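Local coordinates for peptide ABC transporter, peptide-binding protein (Enterococcus faecalis, PDB 3O6P) that probably binds peptides outside the cell for an ABC importer, this chain being one part of the longer solute-binding protein, at residues D45-A56 against M217-K228; Y161-D169 against R205-E213. One frame throughout, in Å; residues are numbered along the deposited sequence.

Interaction 1 (D45-A56 against M217-K228); sequences DGSIEPNGLVPA and MGDMGVVPLFQK
Ile48 and Gln227 pair through their backbones as a single antiparallel bridge of the hydrogen-bonded kind. Ile48 N donates a hydrogen bond to Gln227 O at 2.8 Å, and Gln227 N donates one to Ile48 O at 2.9 Å. Both bonds are nearly straight.

The Gln227 side chain makes a second polar link. Its CG is anti to the backbone N (chi1 169°) and the chain runs on extended, which carries the amide to Ala56. There Ala56 N donates to OE1 of Gln227 at 2.8 Å, while NE2 of Gln227 donates to Ala56 O at 3.1 Å. Neither donor lies in the plane of the carbonyl it meets. The Pro55 ring packs against the same amide, Pro55 CB to Gln227 CD at 3.6 Å. A water within hydrogen-bonding distance of OE1 also accepts from Asn51 N and lies near Glu49 O. The loop is thus gripped on both arms of its bend by one glutamine. At the loop start, OD1 of Asp45 accepts from Ser47 N, which makes an Asx turn, and also from Ser47 OG.

Among the apolar contacts, Pro50 packs on Pro224, CB to CB at 4.0 Å. Selenomethionine Met217, bent at chi2 and chi3, brings SE to 3.8 Å from Gly52 CA. The buried Leu225 O has no hydrogen-bonding partner.

Strand 223-228 is an outermost strand of the sheet in this chain. Its other edge pairs with strand 5-11, where Leu225 and Phe226 form a classic beta bulge opposite Gln7. The Phe226 ring packs on Val39 and Leu43 of helix 35-43.

Interaction 2 (Y161-D169 against R205-E213); sequences YADPSSFLD and RWDDMLNAE
Asp163 and Arg205 reach for each other from opposite directions and form a salt bridge. Arg205 is extended from CG to NE, with CG anti to the backbone N (chi1 177°). The extended chain carries the NH1/NH2 edge of the guanidinium to the Asp163 carboxylate. The two flat groups are turned 25° apart. NH2 of Arg205 meets OD2 of Asp163 at 2.8 Å, from above the carboxylate plane. The companion bond, from NH1 of Arg205 to OD1 of Asp163, is weak at 3.3 Å. NE of Arg205 is held by Ala194 O of helix 185-195, which helps fix the rotation of the group.

OD2 of Asp163 has two further donors. Ser165 N reaches it at 3.0 Å, and Ser165 OG approaches from the anti side at 2.5 Å. The bond from Ser165 N is a capping bond; Asp163 precedes the turn that leads into the short helix. The cap and the salt bridge therefore share one oxygen. Three donors, one from a probably charged arginine, would be expected to favour the ionised carboxylate.

Selenomethionine Met209 covers one face of the Arg205 guanidinium. Its SE sits 3.6 Å from the guanidinium plane, displaced toward the rim. Its side chain crosses those of Asp163, Pro164 and Leu168 at about a right angle. Pro164 CB is 4.1 Å from SE of Met209.

Leu168 packs on helix 202-218 with both methyls. CD1 packs on CB of Met209 at 3.8 Å and also touches CB of Ala212. CD2 rests against the backbone of Glu213, whose carboxylate turns to the backbone N atoms of Leu53 and Val54. Near the Arg205 end, Pro164 CG approaches the Trp206 ring obliquely. The indole N is hydrogen-bonded to Glu71, and the ring is edge-to-face with Phe68.

Overall arrangement
From the N terminus, strand 5-11 and helix 35-43 lead into loop 45-56. Interaction 1 closes the longest loop here, bringing 45-56 onto 217-228 near the C terminus. Interaction 2 is nested inside it. It joins 161-169, just after strand 152-158, to 205-213. Both use helix 202-218, and their centres lie about 14 Å apart. They also touch directly, through Glu213 and through Pro55 on Phe167. Together they join the edge of the mixed sheet, the loop after helix 35-43 and the short helix 165-168 to helix 202-218.

Interaction 1 (D45-A56 against M217-K228)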
loop_
_atom_site.group_PDB
_atom_site.type_symbol
_atom_site.label_atom_id
_atom_site.label_comp_id
_atom_site.label_asym_id
_atom_site.label_seq_id
_atom_site.Cartn_x
_atom_site.Cartn_y
_atom_site.Cartn_z
ATOM N N ASP A 45 -15.239 11.995 -5.211
ATOM C CA ASP A 45 -15.608 11.370 -6.484
ATOM C C ASP A 45 -16.127 9.960 -6.303
ATOM O O ASP A 45 -16.257 9.224 -7.281
ATOM C CB ASP A 45 -14.406 11.358 -7.441
ATOM C CG ASP A 45 -13.284 10.449 -6.956
ATOM O OD1 ASP A 45 -13.369 9.909 -5.821
ATOM O OD2 ASP A 45 -12.310 10.255 -7.720
ATOM N N GLY A 46 -16.454 9.594 -5.070
ATOM C CA GLY A 46 -17.021 8.271 -4.796
ATOM C C GLY A 46 -15.990 7.332 -4.201
ATOM O O GLY A 46 -16.327 6.243 -3.718
ATOM N N SER A 47 -14.722 7.747 -4.219
ATOM C CA SER A 47 -13.670 6.972 -3.540
ATOM C C SER A 47 -14.005 6.888 -2.059
ATOM O O SER A 47 -14.584 7.825 -1.490
ATOM C CB SER A 47 -12.302 7.645 -3.702
ATOM O OG SER A 47 -12.006 7.825 -5.082
ATOM N N ILE A 48 -13.616 5.783 -1.424
ATOM C CA ILE A 48 -13.832 5.629 0.029
ATOM C C ILE A 48 -12.539 5.273 0.732
ATOM O O ILE A 48 -11.565 4.850 0.092
ATOM C CB ILE A 48 -14.922 4.555 0.354
ATOM C CG1 ILE A 48 -14.476 3.162 -0.084
ATOM C CG2 ILE A 48 -16.241 4.933 -0.288
ATOM C CD1 ILE A 48 -15.394 2.031 0.393
ATOM N N GLU A 49 -12.506 5.475 2.046
ATOM C CA GLU A 49 -11.344 5.046 2.830
ATOM C C GLU A 49 -11.008 3.573 2.575
ATOM O O GLU A 49 -11.924 2.755 2.409
ATOM C CB GLU A 49 -11.589 5.258 4.308
ATOM C CG GLU A 49 -11.629 6.715 4.673
ATOM C CD GLU A 49 -12.027 6.915 6.117
ATOM O OE1 GLU A 49 -11.270 6.518 7.009
ATOM O OE2 GLU A 49 -13.111 7.465 6.364
ATOM N N PRO A 50 -9.704 3.240 2.521
ATOM C CA PRO A 50 -9.342 1.839 2.250
ATOM C C PRO A 50 -9.347 1.039 3.565
ATOM O O PRO A 50 -8.735 1.476 4.556
ATOM C CB PRO A 50 -7.913 1.963 1.712
ATOM C CG PRO A 50 -7.329 3.179 2.477
ATOM C CD PRO A 50 -8.528 4.105 2.754
ATOM N N ASN A 51 -10.025 -0.098 3.601
ATOM C CA ASN A 51 -9.898 -0.987 4.761
ATOM C C ASN A 51 -8.458 -1.488 4.834
ATOM O O ASN A 51 -7.816 -1.440 5.893
ATOM C CB ASN A 51 -10.836 -2.179 4.630
ATOM C CG ASN A 51 -10.717 -3.116 5.798
ATOM O OD1 ASN A 51 -11.223 -2.816 6.889
ATOM N ND2 ASN A 51 -10.000 -4.244 5.602
ATOM N N GLY A 52 -7.957 -1.930 3.684
ATOM C CA GLY A 52 -6.595 -2.488 3.570
ATOM C C GLY A 52 -6.217 -2.501 2.107
ATOM O O GLY A 52 -6.424 -1.516 1.371
ATOM N N LEU A 53 -5.639 -3.616 1.678
ATOM C CA LEU A 53 -5.245 -3.773 0.293
ATOM C C LEU A 53 -6.396 -4.347 -0.514
ATOM O O LEU A 53 -6.783 -3.788 -1.544
ATOM C CB LEU A 53 -4.007 -4.673 0.194
ATOM C CG LEU A 53 -3.605 -5.054 -1.232
ATOM C CD1 LEU A 53 -3.262 -3.794 -2.056
ATOM C CD2 LEU A 53 -2.436 -6.049 -1.253
ATOM N N VAL A 54 -6.937 -5.469 -0.076
ATOM C CA VAL A 54 -8.050 -6.079 -0.839
ATOM C C VAL A 54 -9.295 -5.208 -0.608
ATOM O O VAL A 54 -9.605 -4.886 0.550
ATOM C CB VAL A 54 -8.307 -7.516 -0.336
ATOM C CG1 VAL A 54 -9.587 -8.100 -0.952
ATOM C CG2 VAL A 54 -7.111 -8.414 -0.666
ATOM N N PRO A 55 -9.998 -4.801 -1.688
ATOM C CA PRO A 55 -11.216 -3.980 -1.497
ATOM C C PRO A 55 -12.274 -4.653 -0.645
ATOM O O PRO A 55 -12.404 -5.880 -0.663
ATOM C CB PRO A 55 -11.757 -3.820 -2.923
ATOM C CG PRO A 55 -10.549 -3.898 -3.754
ATOM C CD PRO A 55 -9.665 -4.921 -3.117
ATOM N N ALA A 56 -13.021 -3.832 0.084
ATOM C CA ALA A 56 -14.208 -4.246 0.831
ATOM C C ALA A 56 -15.384 -4.491 -0.102
ATOM O O ALA A 56 -15.442 -3.930 -1.192
ATOM C CB ALA A 56 -14.574 -3.174 1.855
HETATM N N MSE A 217 -0.448 -5.729 5.642
HETATM C CA MSE A 217 -0.928 -4.554 6.381
HETATM C C MSE A 217 -0.220 -4.401 7.708
HETATM O O MSE A 217 -0.011 -3.269 8.188
HETATM C CB MSE A 217 -2.441 -4.613 6.543
HETATM C CG MSE A 217 -3.136 -4.378 5.196
HETATM SE SE MSE A 217 -2.850 -2.612 4.410
HETATM C CE MSE A 217 -1.347 -3.012 3.244
ATOM N N GLY A 218 0.195 -5.537 8.287
ATOM C CA GLY A 218 0.873 -5.514 9.596
ATOM C C GLY A 218 2.267 -4.913 9.545
ATOM O O GLY A 218 2.723 -4.344 10.531
ATOM N N ASP A 219 2.957 -5.052 8.416
ATOM C CA ASP A 219 4.260 -4.376 8.266
ATOM C C ASP A 219 4.190 -3.267 7.204
ATOM O O ASP A 219 5.211 -2.785 6.764
ATOM C CB ASP A 219 5.482 -5.334 8.083
ATOM C CG ASP A 219 5.547 -5.980 6.725
ATOM O OD1 ASP A 219 4.543 -5.896 5.972
ATOM O OD2 ASP A 219 6.615 -6.576 6.401
HETATM N N MSE A 220 2.964 -2.868 6.837
HETATM C CA MSE A 220 2.696 -1.803 5.856
HETATM C C MSE A 220 3.615 -1.870 4.642
HETATM O O MSE A 220 4.295 -0.901 4.293
HETATM C CB MSE A 220 2.697 -0.401 6.517
HETATM C CG MSE A 220 2.001 0.673 5.705
HETATM SE SE MSE A 220 0.096 0.357 5.509
HETATM C CE MSE A 220 -0.446 0.427 7.371
ATOM N N GLY A 221 3.576 -3.006 3.955
ATOM C CA GLY A 221 4.504 -3.230 2.842
ATOM C C GLY A 221 4.197 -2.376 1.631
ATOM O O GLY A 221 5.100 -2.125 0.791
ATOM N N VAL A 222 2.935 -1.951 1.533
ATOM C CA VAL A 222 2.457 -0.979 0.559
ATOM C C VAL A 222 1.471 -0.075 1.326
ATOM O O VAL A 222 0.916 -0.514 2.334
ATOM C CB VAL A 222 1.778 -1.694 -0.652
ATOM C CG1 VAL A 222 0.556 -2.504 -0.203
ATOM C CG2 VAL A 222 1.398 -0.692 -1.739
ATOM N N VAL A 223 1.267 1.167 0.879
ATOM C CA VAL A 223 0.452 2.144 1.629
ATOM C C VAL A 223 -0.847 2.403 0.843
ATOM O O VAL A 223 -0.854 3.236 -0.075
ATOM C CB VAL A 223 1.225 3.476 1.910
ATOM C CG1 VAL A 223 0.318 4.469 2.690
ATOM C CG2 VAL A 223 2.511 3.207 2.702
ATOM N N PRO A 224 -1.933 1.667 1.156
ATOM C CA PRO A 224 -3.213 1.935 0.443
ATOM C C PRO A 224 -3.721 3.333 0.742
ATOM O O PRO A 224 -3.599 3.801 1.874
ATOM C CB PRO A 224 -4.165 0.860 1.009
ATOM C CG PRO A 224 -3.231 -0.243 1.512
ATOM C CD PRO A 224 -2.073 0.551 2.120
ATOM N N LEU A 225 -4.230 3.998 -0.294
ATOM C CA LEU A 225 -4.711 5.371 -0.170
ATOM C C LEU A 225 -6.239 5.450 -0.162
ATOM O O LEU A 225 -6.818 6.178 0.653
ATOM C CB LEU A 225 -4.126 6.240 -1.290
ATOM C CG LEU A 225 -2.598 6.344 -1.300
ATOM C CD1 LEU A 225 -2.207 7.176 -2.522
ATOM C CD2 LEU A 225 -2.112 7.008 0.010
ATOM N N PHE A 226 -6.893 4.713 -1.064
ATOM C CA PHE A 226 -8.347 4.691 -1.099
ATOM C C PHE A 226 -8.828 3.529 -1.947
ATOM O O PHE A 226 -8.041 2.911 -2.674
ATOM C CB PHE A 226 -8.934 6.030 -1.624
ATOM C CG PHE A 226 -8.480 6.417 -3.027
ATOM C CD1 PHE A 226 -9.162 5.928 -4.149
ATOM C CD2 PHE A 226 -7.414 7.305 -3.228
ATOM C CE1 PHE A 226 -8.778 6.289 -5.479
ATOM C CE2 PHE A 226 -7.012 7.682 -4.537
ATOM C CZ PHE A 226 -7.703 7.166 -5.672
ATOM N N GLN A 227 -10.120 3.230 -1.835
ATOM C CA GLN A 227 -10.785 2.241 -2.696
ATOM C C GLN A 227 -11.822 2.960 -3.569
ATOM O O GLN A 227 -12.444 3.930 -3.142
ATOM C CB GLN A 227 -11.455 1.173 -1.822
ATOM C CG GLN A 227 -12.407 0.240 -2.585
ATOM C CD GLN A 227 -13.105 -0.739 -1.668
ATOM O OE1 GLN A 227 -12.593 -1.096 -0.588
ATOM N NE2 GLN A 227 -14.287 -1.185 -2.088
ATOM N N LYS A 228 -11.992 2.498 -4.800
ATOM C CA LYS A 228 -13.023 3.064 -5.667
ATOM C C LYS A 228 -13.652 1.856 -6.329
ATOM O O LYS A 228 -12.991 1.160 -7.105
ATOM C CB LYS A 228 -12.400 4.045 -6.674
ATOM C CG LYS A 228 -13.424 4.968 -7.387
ATOM C CD LYS A 228 -12.722 6.159 -8.044
ATOM C CE LYS A 228 -13.697 7.189 -8.623
ATOM N NZ LYS A 228 -14.729 6.539 -9.435
HETATM O O HOH W 1 -12.394 0.045 1.779
#

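Interaction 2 (Y161-D169 against R205-E213)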
loop_
_atom_site.group_PDB
_atom_site.type_symbol
_atom_site.label_atom_id
_atom_site.label_comp_id
_atom_site.label_asym_id
_atom_site.label_seq_id
_atom_site.Cartn_x
_atom_site.Cartn_y
_atom_site.Cartn_z
ATOM N N TYR A 161 -11.700 -10.279 -11.834
ATOM C CA TYR A 161 -12.657 -11.080 -11.052
ATOM C C TYR A 161 -12.484 -10.869 -9.555
ATOM O O TYR A 161 -11.375 -10.591 -9.062
ATOM C CB TYR A 161 -12.585 -12.573 -11.402
ATOM C CG TYR A 161 -13.067 -12.857 -12.804
ATOM C CD1 TYR A 161 -14.422 -13.089 -13.070
ATOM C CD2 TYR A 161 -12.172 -12.860 -13.875
ATOM C CE1 TYR A 161 -14.869 -13.338 -14.368
ATOM C CE2 TYR A 161 -12.603 -13.101 -15.166
ATOM C CZ TYR A 161 -13.951 -13.340 -15.410
ATOM O OH TYR A 161 -14.371 -13.582 -16.701
ATOM N N ALA A 162 -13.589 -11.008 -8.829
ATOM C CA ALA A 162 -13.643 -10.632 -7.410
ATOM C C ALA A 162 -12.876 -11.568 -6.461
ATOM O O ALA A 162 -13.415 -12.000 -5.434
ATOM C CB ALA A 162 -15.110 -10.489 -6.966
ATOM N N ASP A 163 -11.632 -11.893 -6.795
ATOM C CA ASP A 163 -10.834 -12.714 -5.896
ATOM C C ASP A 163 -9.709 -11.938 -5.182
ATOM O O ASP A 163 -8.946 -11.218 -5.823
ATOM C CB ASP A 163 -10.262 -13.937 -6.595
ATOM C CG ASP A 163 -9.753 -14.956 -5.607
ATOM O OD1 ASP A 163 -10.573 -15.749 -5.054
ATOM O OD2 ASP A 163 -8.540 -14.944 -5.366
ATOM N N PRO A 164 -9.575 -12.130 -3.858
ATOM C CA PRO A 164 -8.570 -11.373 -3.119
ATOM C C PRO A 164 -7.145 -11.615 -3.625
ATOM O O PRO A 164 -6.322 -10.722 -3.550
ATOM C CB PRO A 164 -8.734 -11.878 -1.675
ATOM C CG PRO A 164 -10.129 -12.399 -1.630
ATOM C CD PRO A 164 -10.316 -13.038 -2.965
ATOM N N SER A 165 -6.869 -12.800 -4.183
ATOM C CA SER A 165 -5.522 -13.095 -4.659
ATOM C C SER A 165 -5.120 -12.177 -5.815
ATOM O O SER A 165 -3.932 -11.988 -6.040
ATOM C CB SER A 165 -5.403 -14.551 -5.109
ATOM O OG SER A 165 -6.199 -14.780 -6.251
ATOM N N SER A 166 -6.095 -11.632 -6.545
ATOM C CA SER A 166 -5.807 -10.697 -7.635
ATOM C C SER A 166 -4.962 -9.542 -7.104
ATOM O O SER A 166 -4.054 -9.069 -7.781
ATOM C CB SER A 166 -7.098 -10.166 -8.234
ATOM O OG SER A 166 -6.845 -9.296 -9.315
ATOM N N PHE A 167 -5.268 -9.093 -5.889
ATOM C CA PHE A 167 -4.504 -8.015 -5.255
ATOM C C PHE A 167 -3.271 -8.523 -4.526
ATOM O O PHE A 167 -2.189 -7.932 -4.624
ATOM C CB PHE A 167 -5.398 -7.264 -4.272
ATOM C CG PHE A 167 -6.470 -6.470 -4.952
ATOM C CD1 PHE A 167 -6.292 -5.097 -5.192
ATOM C CD2 PHE A 167 -7.651 -7.098 -5.398
ATOM C CE1 PHE A 167 -7.262 -4.373 -5.853
ATOM C CE2 PHE A 167 -8.641 -6.367 -6.037
ATOM C CZ PHE A 167 -8.434 -4.994 -6.282
ATOM N N LEU A 168 -3.444 -9.613 -3.782
ATOM C CA LEU A 168 -2.384 -10.083 -2.911
ATOM C C LEU A 168 -1.188 -10.617 -3.718
ATOM O O LEU A 168 -0.039 -10.383 -3.341
ATOM C CB LEU A 168 -2.909 -11.136 -1.938
ATOM C CG LEU A 168 -4.031 -10.641 -1.019
ATOM C CD1 LEU A 168 -4.753 -11.849 -0.398
ATOM C CD2 LEU A 168 -3.461 -9.723 0.099
ATOM N N ASP A 169 -1.459 -11.269 -4.845
ATOM C CA ASP A 169 -0.378 -11.832 -5.661
ATOM C C ASP A 169 0.642 -10.775 -6.120
ATOM O O ASP A 169 1.810 -11.090 -6.344
ATOM C CB ASP A 169 -0.923 -12.549 -6.912
ATOM C CG ASP A 169 -1.584 -13.889 -6.599
ATOM O OD1 ASP A 169 -1.420 -14.415 -5.460
ATOM O OD2 ASP A 169 -2.265 -14.422 -7.522
ATOM N N ARG A 205 -7.472 -22.109 1.780
ATOM C CA ARG A 205 -7.078 -21.047 0.833
ATOM C C ARG A 205 -7.561 -19.672 1.334
ATOM O O ARG A 205 -6.845 -18.651 1.257
ATOM C CB ARG A 205 -7.601 -21.356 -0.577
ATOM C CG ARG A 205 -7.271 -20.257 -1.574
ATOM C CD ARG A 205 -7.579 -20.655 -3.024
ATOM N NE ARG A 205 -7.205 -19.536 -3.888
ATOM C CZ ARG A 205 -8.034 -18.557 -4.247
ATOM N NH1 ARG A 205 -9.304 -18.568 -3.840
ATOM N NH2 ARG A 205 -7.600 -17.568 -5.026
ATOM N N TRP A 206 -8.782 -19.643 1.840
ATOM C CA TRP A 206 -9.330 -18.398 2.390
ATOM C C TRP A 206 -8.489 -17.912 3.567
ATOM O O TRP A 206 -8.153 -16.720 3.674
ATOM C CB TRP A 206 -10.781 -18.635 2.843
ATOM C CG TRP A 206 -11.501 -17.410 3.368
ATOM C CD1 TRP A 206 -11.757 -17.105 4.680
ATOM C CD2 TRP A 206 -12.080 -16.344 2.589
ATOM N NE1 TRP A 206 -12.449 -15.921 4.762
ATOM C CE2 TRP A 206 -12.670 -15.437 3.499
ATOM C CE3 TRP A 206 -12.164 -16.074 1.211
ATOM C CZ2 TRP A 206 -13.333 -14.273 3.080
ATOM C CZ3 TRP A 206 -12.844 -14.919 0.793
ATOM C CH2 TRP A 206 -13.397 -14.030 1.727
ATOM N N ASP A 207 -8.154 -18.828 4.467
ATOM C CA ASP A 207 -7.361 -18.451 5.623
ATOM C C ASP A 207 -5.945 -18.002 5.215
ATOM O O ASP A 207 -5.389 -17.084 5.814
ATOM C CB ASP A 207 -7.339 -19.576 6.664
ATOM C CG ASP A 207 -8.643 -19.676 7.463
ATOM O OD1 ASP A 207 -9.515 -18.786 7.362
ATOM O OD2 ASP A 207 -8.809 -20.671 8.198
ATOM N N ASP A 208 -5.371 -18.644 4.193
ATOM C CA ASP A 208 -4.067 -18.210 3.654
ATOM C C ASP A 208 -4.144 -16.776 3.100
ATOM O O ASP A 208 -3.259 -15.935 3.355
ATOM C CB ASP A 208 -3.597 -19.170 2.564
ATOM C CG ASP A 208 -3.019 -20.454 3.129
ATOM O OD1 ASP A 208 -2.435 -20.413 4.240
ATOM O OD2 ASP A 208 -3.106 -21.492 2.444
HETATM N N MSE A 209 -5.217 -16.477 2.375
HETATM C CA MSE A 209 -5.356 -15.137 1.810
HETATM C C MSE A 209 -5.574 -14.097 2.905
HETATM O O MSE A 209 -4.991 -13.005 2.847
HETATM C CB MSE A 209 -6.472 -15.084 0.780
HETATM C CG MSE A 209 -6.140 -15.945 -0.465
HETATM SE SE MSE A 209 -7.440 -15.755 -1.859
HETATM C CE MSE A 209 -8.996 -16.454 -0.935
ATOM N N LEU A 210 -6.401 -14.424 3.909
ATOM C CA LEU A 210 -6.576 -13.521 5.070
ATOM C C LEU A 210 -5.250 -13.244 5.777
ATOM O O LEU A 210 -4.948 -12.096 6.134
ATOM C CB LEU A 210 -7.552 -14.119 6.085
ATOM C CG LEU A 210 -9.032 -14.053 5.725
ATOM C CD1 LEU A 210 -9.787 -14.865 6.778
ATOM C CD2 LEU A 210 -9.507 -12.611 5.727
ATOM N N ASN A 211 -4.466 -14.302 5.985
ATOM C CA ASN A 211 -3.162 -14.147 6.589
ATOM C C ASN A 211 -2.199 -13.302 5.756
ATOM O O ASN A 211 -1.417 -12.515 6.327
ATOM C CB ASN A 211 -2.558 -15.509 6.959
ATOM C CG ASN A 211 -3.119 -16.051 8.255
ATOM O OD1 ASN A 211 -3.279 -15.307 9.220
ATOM N ND2 ASN A 211 -3.412 -17.361 8.288
ATOM N N ALA A 212 -2.277 -13.445 4.430
ATOM C CA ALA A 212 -1.489 -12.598 3.526
ATOM C C ALA A 212 -1.862 -11.130 3.696
ATOM O O ALA A 212 -0.989 -10.268 3.908
ATOM C CB ALA A 212 -1.660 -13.024 2.073
ATOM N N GLU A 213 -3.163 -10.836 3.641
ATOM C CA GLU A 213 -3.621 -9.438 3.842
ATOM C C GLU A 213 -3.124 -8.907 5.186
ATOM O O GLU A 213 -2.604 -7.804 5.257
ATOM C CB GLU A 213 -5.164 -9.378 3.780
ATOM C CG GLU A 213 -5.798 -8.048 4.239
ATOM C CD GLU A 213 -5.851 -6.930 3.188
ATOM O OE1 GLU A 213 -5.611 -7.165 1.984
ATOM O OE2 GLU A 213 -6.171 -5.787 3.589
#